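Local structure of periplasmic binding protein/LacI transcriptional regulator (Mycobacterium smegmatis, 6HYH) at residues 143-148 with 174-179. The protein binds beta-D-fucofuranose and is probably the sugar-binding component of an L-arabinofuranose ABC transporter. Sequence-based numbering, arbitrary orientation.
Sequences GPVNIV and PNLKIV
Gly143 packs on Asn175 just ahead of a parallel strand pairing, which starts at Val145 with Leu176 within the right-handed beta-alpha-beta unit of strand 145-151, helix 157-170 and strand 176-183, part of one of the two Rossmann-like domains of this periplasmic binding protein. The Gly143 carbonyl lies against the side chain of Asn175, its O 3.5 Å from CB, a packing contact and not a hydrogen bond. At Val145 the regular register begins: its N donates to Asn175 O, and an N-H...O angle of 173° makes the bond almost straight. Val145 O accepts from Lys177 N at 3.1 Å and also receives a CA-H...O contact from Leu176. With chi1 at 164°, Val145 CG1 extends opposite the backbone N and lies beside Leu176 CD2, 4.0 Å away.

Asn146 turns to the other face of the sheet, where its side chain crosses that of Val179 at about a right angle; the very close approach of OD1 to Val179 CG1 is doubtful. Its backbone bonds run the other way, to Asp206 and Val207, consistent with strand 145-151 having strand 207-210 on its second edge and strand 176-183 closing this sheet within the chain. Ile147 returns to the Val145 face and makes two backbone bonds, its N donating to Lys177 O at 2.9 Å and its O accepting from Val179 N. Its CD1 reaches back to Leu176 CB (3.7 Å), while its CB meets Ile178 CG1 at 4.1 Å. Phe166 and Ile170 of helix 157-170 and Val134 of helix 123-137 cover this apolar face. Val148 contributes a looser apolar contact, its CG2 4.5 Å from Val179 CG2.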
loop_
_atom_site.group_PDB
_atom_site.type_symbol
_atom_site.label_atom_id
_atom_site.label_comp_id
_atom_site.label_asym_id
_atom_site.label_seq_id
_atom_site.Cartn_x
_atom_site.Cartn_y
_atom_site.Cartn_z
ATOM N N GLY A 143 9.783 -25.273 -29.240
ATOM C CA GLY A 143 10.611 -24.100 -29.371
ATOM C C GLY A 143 9.952 -22.861 -28.793
ATOM O O GLY A 143 9.060 -22.944 -27.936
ATOM N N PRO A 144 10.351 -21.684 -29.285
ATOM C CA PRO A 144 9.835 -20.447 -28.707
ATOM C C PRO A 144 8.353 -20.308 -28.996
ATOM O O PRO A 144 7.843 -20.738 -30.036
ATOM C CB PRO A 144 10.650 -19.359 -29.412
ATOM C CG PRO A 144 11.004 -19.939 -30.690
ATOM C CD PRO A 144 11.245 -21.412 -30.420
ATOM N N VAL A 145 7.663 -19.697 -28.041
ATOM C CA VAL A 145 6.227 -19.484 -28.089
ATOM C C VAL A 145 5.983 -17.998 -27.897
ATOM O O VAL A 145 6.379 -17.423 -26.870
ATOM C CB VAL A 145 5.515 -20.292 -27.004
ATOM C CG1 VAL A 145 4.092 -19.771 -26.791
ATOM C CG2 VAL A 145 5.564 -21.774 -27.358
ATOM N N ASN A 146 5.258 -17.392 -28.824
ATOM C CA ASN A 146 5.323 -15.952 -28.990
ATOM C C ASN A 146 4.045 -15.314 -28.482
ATOM O O ASN A 146 2.947 -15.592 -28.988
ATOM C CB ASN A 146 5.547 -15.596 -30.457
ATOM C CG ASN A 146 7.006 -15.674 -30.856
ATOM O OD1 ASN A 146 7.867 -15.048 -30.237
ATOM N ND2 ASN A 146 7.295 -16.469 -31.881
ATOM N N ILE A 147 4.206 -14.424 -27.515
ATOM C CA ILE A 147 3.089 -13.808 -26.829
ATOM C C ILE A 147 3.066 -12.345 -27.232
ATOM O O ILE A 147 4.116 -11.717 -27.427
ATOM C CB ILE A 147 3.178 -13.987 -25.300
ATOM C CG1 ILE A 147 3.214 -15.477 -24.953
ATOM C CG2 ILE A 147 1.972 -13.342 -24.630
ATOM C CD1 ILE A 147 3.836 -15.782 -23.619
ATOM N N VAL A 148 1.870 -11.834 -27.430
ATOM C CA VAL A 148 1.622 -10.443 -27.746
ATOM C C VAL A 148 0.729 -9.915 -26.636
ATOM O O VAL A 148 -0.166 -10.633 -26.183
ATOM C CB VAL A 148 0.943 -10.316 -29.116
ATOM C CG1 VAL A 148 0.721 -8.914 -29.394
ATOM C CG2 VAL A 148 1.802 -10.955 -30.188
ATOM N N PRO A 174 10.987 -20.604 -20.099
ATOM C CA PRO A 174 11.787 -19.702 -20.956
ATOM C C PRO A 174 11.347 -19.687 -22.409
ATOM O O PRO A 174 11.706 -18.747 -23.127
ATOM C CB PRO A 174 13.218 -20.245 -20.817
ATOM C CG PRO A 174 13.171 -21.221 -19.659
ATOM C CD PRO A 174 11.770 -21.769 -19.657
ATOM N N ASN A 175 10.592 -20.695 -22.864
ATOM C CA ASN A 175 10.064 -20.677 -24.227
ATOM C C ASN A 175 9.107 -19.513 -24.433
ATOM O O ASN A 175 9.094 -18.891 -25.502
ATOM C CB ASN A 175 9.317 -21.977 -24.540
ATOM C CG ASN A 175 10.210 -23.187 -24.551
ATOM O OD1 ASN A 175 11.364 -23.120 -24.985
ATOM N ND2 ASN A 175 9.669 -24.321 -24.094
ATOM N N LEU A 176 8.307 -19.193 -23.418
ATOM C CA LEU A 176 7.317 -18.138 -23.558
ATOM C C LEU A 176 8.032 -16.800 -23.548
ATOM O O LEU A 176 8.701 -16.462 -22.568
ATOM C CB LEU A 176 6.313 -18.208 -22.416
ATOM C CG LEU A 176 5.995 -19.622 -21.935
ATOM C CD1 LEU A 176 5.315 -19.564 -20.578
ATOM C CD2 LEU A 176 5.116 -20.341 -22.945
ATOM N N LYS A 177 7.830 -15.994 -24.588
ATOM C CA LYS A 177 8.325 -14.629 -24.507
ATOM C C LYS A 177 7.373 -13.637 -25.134
ATOM O O LYS A 177 6.751 -13.908 -26.167
ATOM C CB LYS A 177 9.654 -14.466 -25.233
ATOM C CG LYS A 177 10.555 -13.417 -24.602
ATOM C CD LYS A 177 10.865 -12.237 -25.542
ATOM C CE LYS A 177 11.682 -11.153 -24.809
ATOM N NZ LYS A 177 12.031 -9.983 -25.664
ATOM N N ILE A 178 7.278 -12.480 -24.489
ATOM C CA ILE A 178 6.404 -11.415 -24.960
ATOM C C ILE A 178 7.233 -10.628 -25.964
ATOM O O ILE A 178 8.186 -9.936 -25.588
ATOM C CB ILE A 178 5.906 -10.531 -23.811
ATOM C CG1 ILE A 178 5.115 -11.372 -22.806
ATOM C CG2 ILE A 178 5.043 -9.373 -24.356
ATOM C CD1 ILE A 178 4.751 -10.642 -21.516
ATOM N N VAL A 179 6.916 -10.787 -27.246
ATOM C CA VAL A 179 7.671 -10.112 -28.295
ATOM C C VAL A 179 7.165 -8.695 -28.517
ATOM O O VAL A 179 7.948 -7.780 -28.799
ATOM C CB VAL A 179 7.644 -10.946 -29.574
ATOM C CG1 VAL A 179 8.126 -12.330 -29.246
ATOM C CG2 VAL A 179 6.253 -10.974 -30.128
#